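Side-chain contacts in Hsc70 cochaperone (SGT) (Aspergillus fumigatus, PDB 3SZ7), which binds heat-shock chaperones through its TPR domain, the part modelled here, and directs tail-anchored membrane proteins to the GET pathway via Get4 and Get5: residues 54-57 with 63-66; 19-24 with 31-36; 41-46 with 68-73. One frame throughout, in Å; residues are numbered along the deposited sequence.

Interaction 1: 54-57 with 63-66; sequences AYSA and KAAE
K63 lies across one face of the Y55 ring. Its CB sits over the ring centre, 3.6 Å from the centroid and only 8° off the ring normal, a CH-pi contact. From there the lysine chain runs outward along the tyrosine: CD comes 3.6 Å from Y55 CE1, and CE ends 3.3 Å from Y55 OH. The bend at chi3 (78°) turns CE in toward the phenol oxygen. At the root of the tyrosine, Y55 CB meets A64, 3.8 Å from its CB, while S56 OG approaches the same methyl, A64 CB, at 3.2 Å. The backbones come close at A64, the CA atoms of Y55 and A64 lying 5.0 Å apart, consistent with its small side chain. S56 OG also makes a weak hydrogen bond back to A52 O, one turn earlier in its own helix. Further out, I31 of helix 27-40 packs against Y55, and A88 of helix 79-91 covers A64. Helices 45-57 and 61-74, the pair of the predicted second TPR repeat, thus meet close to the turn between them. No hydrogen bond crosses here; cohesion comes from methylene-on-ring and methyl contacts, with the lysine contributing its hydrocarbon chain.

Interaction 2: 19-24 with 31-36; sequences NAAMAR and IDLYTQ
Y34 reaches across from helix 27-40 and donates a hydrogen bond from its hydroxyl to N19 on helix 9-23. This hydrogen bond, Y34 OH to N19 OD1, measures 2.6 Å; the donor lies in the carbonyl plane on a lone pair of OD1, with a C=O...donor angle of 143°. The acceptor sits at the ring's edge near its plane, yet the amide itself is turned steeply, its plane 73° from the ring's. N19 CB points away from the partner helix; with CG beside the backbone N, OD1 swings back to the phenol. Apolar contacts fill in alongside. M22 CG approaches the phenol oxygen, 3.4 Å from Y34 OH, and touches the ring at CE2, the methionine crossing the tyrosine at about a right angle. A21 CB meets L33 CD1 at 4.3 Å. On the next helix, 45-57, N50 lies against both N19 and Y34, and A54 against M22. Within helix 27-40, T35 OG1 donates to I31 O at 2.6 Å and is also hydrogen-bonded to R51. The two segments run nearly antiparallel, 168° between directions with axes 9.5 Å apart: the helical hairpin of a tetratricopeptide repeat, here the predicted first one.

Interaction 3: 41-46 with 68-73; sequences APANPI and AELATV
L70 leans toward A43 with the far end of its side chain. Starting at CB, the leucine leaves helix 61-74 beside the 41-46 segment; CG is set anti to the backbone N (chi1 -176°), and at this branch the two methyls part. CD2 is the one that meets the other segment, at 4.3 Å from A43 CB. The side chain also rests on L48 of helix 45-57. A43 occupies the third position of a type II beta turn, A41 to N44, with a left-handed backbone (phi 56°, psi 24°); the turn's closing bond from N44 N to A41 O is weak.

This turn leads out of the predicted first TPR repeat and into the second, so the contact sets the start of helix 45-57 against its antiparallel partner, helix 61-74. N44 is the N-cap of helix 45-57, its OD1 taking the backbone N-H of Y47.

Two residues after A43, P45 packs on A71. Their CA atoms are 4.4 Å apart, close enough for the methyl A71 CB to lie 3.9 Å from P45 O and 4.2 Å from P45 CB. That same carbonyl oxygen of P45 accepts a hydrogen bond from S49 OG. A81 of helix 79-91 also lies against A71, and Y78 against P45. Behind the interface, T72 OG1 donates to E69 O over 2.6 Å, while E69 OE2 forms a salt bridge to R89.

Along the chain, interaction 2 closes before the others open, and interaction 1 is nested within the loop closed by interaction 3. Both of these join helices 45-57 and 61-74: interaction 1 near the turn between them, interaction 3 at the far ends, their centres about 13 Å apart. Interaction 2 joins helices 9-23 and 27-40, its centre about 13 Å from interaction 1 and 16 Å from interaction 3. It meets interaction 1 directly, A54 CB lying 3.5 Å from M22 SD and Y55 CD1 3.6 Å from I31 CD1. Two successive hairpins are thereby stacked into part of the TPR domain that binds chaperones.

Interaction 1: 54-57 with 63-66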
# COMPACT_ATOMS: atom_id res chain seq x y z
N ALA A 54 3.61 -8.38 4.12
CA ALA A 54 4.61 -8.74 5.11
C ALA A 54 5.73 -7.70 5.16
O ALA A 54 6.22 -7.34 6.24
CB ALA A 54 5.18 -10.13 4.81
N TYR A 55 6.13 -7.20 3.99
CA TYR A 55 7.11 -6.13 3.94
C TYR A 55 6.57 -4.87 4.63
O TYR A 55 7.27 -4.27 5.44
CB TYR A 55 7.51 -5.82 2.49
CG TYR A 55 8.57 -6.75 1.94
CD1 TYR A 55 9.71 -7.04 2.68
CD2 TYR A 55 8.44 -7.33 0.69
CE1 TYR A 55 10.69 -7.88 2.18
CE2 TYR A 55 9.41 -8.18 0.19
CZ TYR A 55 10.53 -8.45 0.94
OH TYR A 55 11.50 -9.29 0.44
N SER A 56 5.33 -4.50 4.32
CA SER A 56 4.71 -3.32 4.94
C SER A 56 4.63 -3.45 6.46
O SER A 56 4.91 -2.49 7.18
CB SER A 56 3.32 -3.07 4.36
OG SER A 56 3.38 -2.48 3.07
N ALA A 57 4.23 -4.62 6.94
CA ALA A 57 4.09 -4.85 8.37
C ALA A 57 5.44 -4.71 9.08
O ALA A 57 5.50 -4.29 10.23
CB ALA A 57 3.48 -6.22 8.65
N LYS A 63 10.31 -2.18 -0.44
CA LYS A 63 10.17 -3.56 -0.88
C LYS A 63 8.69 -3.91 -1.07
O LYS A 63 8.33 -4.61 -2.03
CB LYS A 63 10.83 -4.53 0.11
CG LYS A 63 12.34 -4.36 0.22
CD LYS A 63 13.02 -5.64 0.66
CE LYS A 63 13.14 -6.62 -0.51
NZ LYS A 63 14.10 -6.13 -1.54
N ALA A 64 7.85 -3.43 -0.17
CA ALA A 64 6.41 -3.61 -0.30
C ALA A 64 5.91 -3.02 -1.61
O ALA A 64 5.15 -3.65 -2.34
CB ALA A 64 5.67 -2.97 0.89
N ALA A 65 6.35 -1.80 -1.91
CA ALA A 65 5.94 -1.13 -3.14
C ALA A 65 6.38 -1.88 -4.39
O ALA A 65 5.62 -2.00 -5.35
CB ALA A 65 6.46 0.31 -3.17
N GLU A 66 7.60 -2.41 -4.38
CA GLU A 66 8.07 -3.15 -5.55
C GLU A 66 7.26 -4.43 -5.78
O GLU A 66 6.90 -4.74 -6.91
CB GLU A 66 9.57 -3.42 -5.45
CG GLU A 66 10.40 -2.14 -5.55
CD GLU A 66 11.89 -2.40 -5.69
OE1 GLU A 66 12.34 -3.52 -5.36
OE2 GLU A 66 12.61 -1.48 -6.12

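Interaction 2: 19-24 with 31-36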
# COMPACT_ATOMS: atom_id res chain seq x y z
N ASN A 19 0.66 -17.16 5.34
CA ASN A 19 -0.49 -16.48 5.94
C ASN A 19 -0.57 -16.72 7.44
O ASN A 19 -0.93 -15.81 8.20
CB ASN A 19 -1.79 -16.92 5.27
CG ASN A 19 -2.01 -16.28 3.91
OD1 ASN A 19 -1.16 -15.55 3.41
ND2 ASN A 19 -3.16 -16.56 3.31
N ALA A 20 -0.25 -17.93 7.86
CA ALA A 20 -0.25 -18.28 9.28
C ALA A 20 0.85 -17.53 10.02
O ALA A 20 0.67 -17.11 11.16
CB ALA A 20 -0.10 -19.78 9.46
N ALA A 21 2.00 -17.37 9.36
CA ALA A 21 3.11 -16.62 9.94
C ALA A 21 2.70 -15.16 10.17
O ALA A 21 2.97 -14.59 11.22
CB ALA A 21 4.33 -16.71 9.04
N MET A 22 2.05 -14.57 9.17
CA MET A 22 1.51 -13.22 9.30
C MET A 22 0.62 -13.09 10.54
O MET A 22 0.72 -12.13 11.29
CB MET A 22 0.71 -12.83 8.05
CG MET A 22 1.56 -12.58 6.83
SD MET A 22 2.59 -11.11 7.01
CE MET A 22 1.35 -9.83 7.09
N ALA A 23 -0.26 -14.07 10.73
CA ALA A 23 -1.18 -14.06 11.87
C ALA A 23 -0.42 -14.03 13.19
O ALA A 23 -0.88 -13.43 14.17
CB ALA A 23 -2.11 -15.26 11.82
N ARG A 24 0.74 -14.67 13.22
CA ARG A 24 1.56 -14.75 14.42
C ARG A 24 2.52 -13.57 14.52
O ARG A 24 3.27 -13.45 15.49
CB ARG A 24 2.35 -16.06 14.46
CG ARG A 24 1.48 -17.31 14.54
CD ARG A 24 2.34 -18.55 14.73
NE ARG A 24 3.19 -18.81 13.57
CZ ARG A 24 4.15 -19.72 13.55
NH1 ARG A 24 4.40 -20.46 14.62
NH2 ARG A 24 4.87 -19.89 12.44
N ILE A 31 7.77 -13.50 4.93
CA ILE A 31 8.52 -13.07 3.76
C ILE A 31 9.26 -14.25 3.12
O ILE A 31 9.26 -14.40 1.90
CB ILE A 31 9.51 -11.95 4.10
CG1 ILE A 31 8.75 -10.67 4.46
CG2 ILE A 31 10.47 -11.71 2.94
CD1 ILE A 31 9.59 -9.64 5.17
N ASP A 32 9.88 -15.09 3.94
CA ASP A 32 10.63 -16.22 3.40
C ASP A 32 9.72 -17.27 2.77
O ASP A 32 10.03 -17.82 1.72
CB ASP A 32 11.53 -16.87 4.44
CG ASP A 32 12.41 -17.96 3.85
OD1 ASP A 32 13.33 -17.63 3.08
OD2 ASP A 32 12.16 -19.15 4.13
N LEU A 33 8.58 -17.54 3.41
CA LEU A 33 7.63 -18.52 2.91
C LEU A 33 6.95 -18.08 1.61
O LEU A 33 6.74 -18.89 0.71
CB LEU A 33 6.58 -18.83 3.98
CG LEU A 33 7.10 -19.62 5.19
CD1 LEU A 33 6.18 -19.49 6.39
CD2 LEU A 33 7.30 -21.08 4.81
N TYR A 34 6.60 -16.81 1.53
CA TYR A 34 6.00 -16.28 0.31
C TYR A 34 7.02 -16.30 -0.82
O TYR A 34 6.68 -16.53 -1.98
CB TYR A 34 5.53 -14.84 0.53
CG TYR A 34 4.33 -14.69 1.44
CD1 TYR A 34 3.30 -15.63 1.44
CD2 TYR A 34 4.22 -13.60 2.30
CE1 TYR A 34 2.20 -15.48 2.27
CE2 TYR A 34 3.13 -13.45 3.13
CZ TYR A 34 2.13 -14.39 3.12
OH TYR A 34 1.04 -14.22 3.95
N THR A 35 8.28 -16.04 -0.46
CA THR A 35 9.38 -16.09 -1.42
C THR A 35 9.56 -17.50 -1.97
O THR A 35 9.84 -17.69 -3.15
CB THR A 35 10.69 -15.60 -0.78
OG1 THR A 35 10.55 -14.22 -0.39
CG2 THR A 35 11.86 -15.74 -1.75
N GLN A 36 9.41 -18.50 -1.10
CA GLN A 36 9.46 -19.89 -1.54
C GLN A 36 8.32 -20.21 -2.50
O GLN A 36 8.50 -20.92 -3.48
CB GLN A 36 9.42 -20.85 -0.35
CG GLN A 36 10.64 -20.80 0.54
CD GLN A 36 10.55 -21.77 1.69
OE1 GLN A 36 10.82 -21.43 2.84
NE2 GLN A 36 10.16 -23.01 1.38

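Interaction 3: 41-46 with 68-73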
# COMPACT_ATOMS: atom_id res chain seq x y z
N ALA A 41 6.13 -20.34 -8.46
CA ALA A 41 5.28 -19.59 -9.37
C ALA A 41 5.71 -18.13 -9.38
O ALA A 41 5.12 -17.29 -8.70
CB ALA A 41 3.82 -19.71 -8.97
N PRO A 42 6.76 -17.81 -10.17
CA PRO A 42 7.31 -16.45 -10.18
C PRO A 42 6.27 -15.40 -10.56
O PRO A 42 5.37 -15.66 -11.36
CB PRO A 42 8.41 -16.54 -11.24
CG PRO A 42 8.78 -17.99 -11.30
CD PRO A 42 7.50 -18.73 -11.04
N ALA A 43 6.38 -14.22 -9.96
CA ALA A 43 5.50 -13.09 -10.28
C ALA A 43 4.00 -13.38 -10.12
O ALA A 43 3.18 -12.72 -10.75
CB ALA A 43 5.81 -12.55 -11.67
N ASN A 44 3.64 -14.35 -9.30
CA ASN A 44 2.24 -14.57 -9.01
C ASN A 44 1.68 -13.39 -8.21
O ASN A 44 2.23 -13.05 -7.16
CB ASN A 44 2.02 -15.87 -8.24
CG ASN A 44 0.56 -16.12 -7.94
OD1 ASN A 44 0.05 -15.68 -6.91
ND2 ASN A 44 -0.12 -16.81 -8.84
N PRO A 45 0.61 -12.76 -8.70
CA PRO A 45 0.09 -11.54 -8.06
C PRO A 45 -0.45 -11.77 -6.65
O PRO A 45 -0.35 -10.88 -5.82
CB PRO A 45 -1.02 -11.09 -9.00
CG PRO A 45 -1.42 -12.32 -9.76
CD PRO A 45 -0.16 -13.11 -9.91
N ILE A 46 -1.01 -12.95 -6.38
CA ILE A 46 -1.49 -13.24 -5.04
C ILE A 46 -0.32 -13.37 -4.08
O ILE A 46 -0.32 -12.76 -3.01
CB ILE A 46 -2.35 -14.52 -4.99
CG1 ILE A 46 -3.65 -14.31 -5.78
CG2 ILE A 46 -2.68 -14.87 -3.55
CD1 ILE A 46 -4.55 -15.52 -5.80
N ALA A 68 4.11 -4.99 -4.73
CA ALA A 68 2.77 -4.58 -5.13
C ALA A 68 2.75 -4.06 -6.57
O ALA A 68 1.86 -4.39 -7.34
CB ALA A 68 2.20 -3.54 -4.15
N GLU A 69 3.76 -3.28 -6.94
CA GLU A 69 3.83 -2.77 -8.31
C GLU A 69 3.91 -3.91 -9.31
O GLU A 69 3.18 -3.92 -10.30
CB GLU A 69 5.04 -1.87 -8.50
CG GLU A 69 4.87 -0.49 -7.90
CD GLU A 69 6.08 0.38 -8.13
OE1 GLU A 69 7.19 -0.18 -8.16
OE2 GLU A 69 5.91 1.60 -8.29
N LEU A 70 4.80 -4.86 -9.06
CA LEU A 70 4.95 -5.98 -9.96
C LEU A 70 3.63 -6.74 -10.11
O LEU A 70 3.26 -7.14 -11.21
CB LEU A 70 6.06 -6.92 -9.50
CG LEU A 70 6.31 -8.08 -10.48
CD1 LEU A 70 6.64 -7.52 -11.85
CD2 LEU A 70 7.43 -8.98 -9.96
N ALA A 71 2.91 -6.91 -9.00
CA ALA A 71 1.59 -7.54 -9.05
C ALA A 71 0.61 -6.76 -9.93
O ALA A 71 -0.16 -7.36 -10.67
CB ALA A 71 1.03 -7.72 -7.66
N THR A 72 0.64 -5.43 -9.85
CA THR A 72 -0.25 -4.61 -10.66
C THR A 72 0.16 -4.62 -12.13
O THR A 72 -0.67 -4.38 -13.00
CB THR A 72 -0.32 -3.14 -10.18
OG1 THR A 72 0.97 -2.53 -10.31
CG2 THR A 72 -0.80 -3.07 -8.74
N VAL A 73 1.43 -4.89 -12.39
CA VAL A 73 1.91 -4.97 -13.76
C VAL A 73 1.47 -6.28 -14.39
O VAL A 73 1.02 -6.32 -15.53
CB VAL A 73 3.45 -4.85 -13.84
CG1 VAL A 73 3.93 -5.14 -15.25
CG2 VAL A 73 3.91 -3.47 -13.39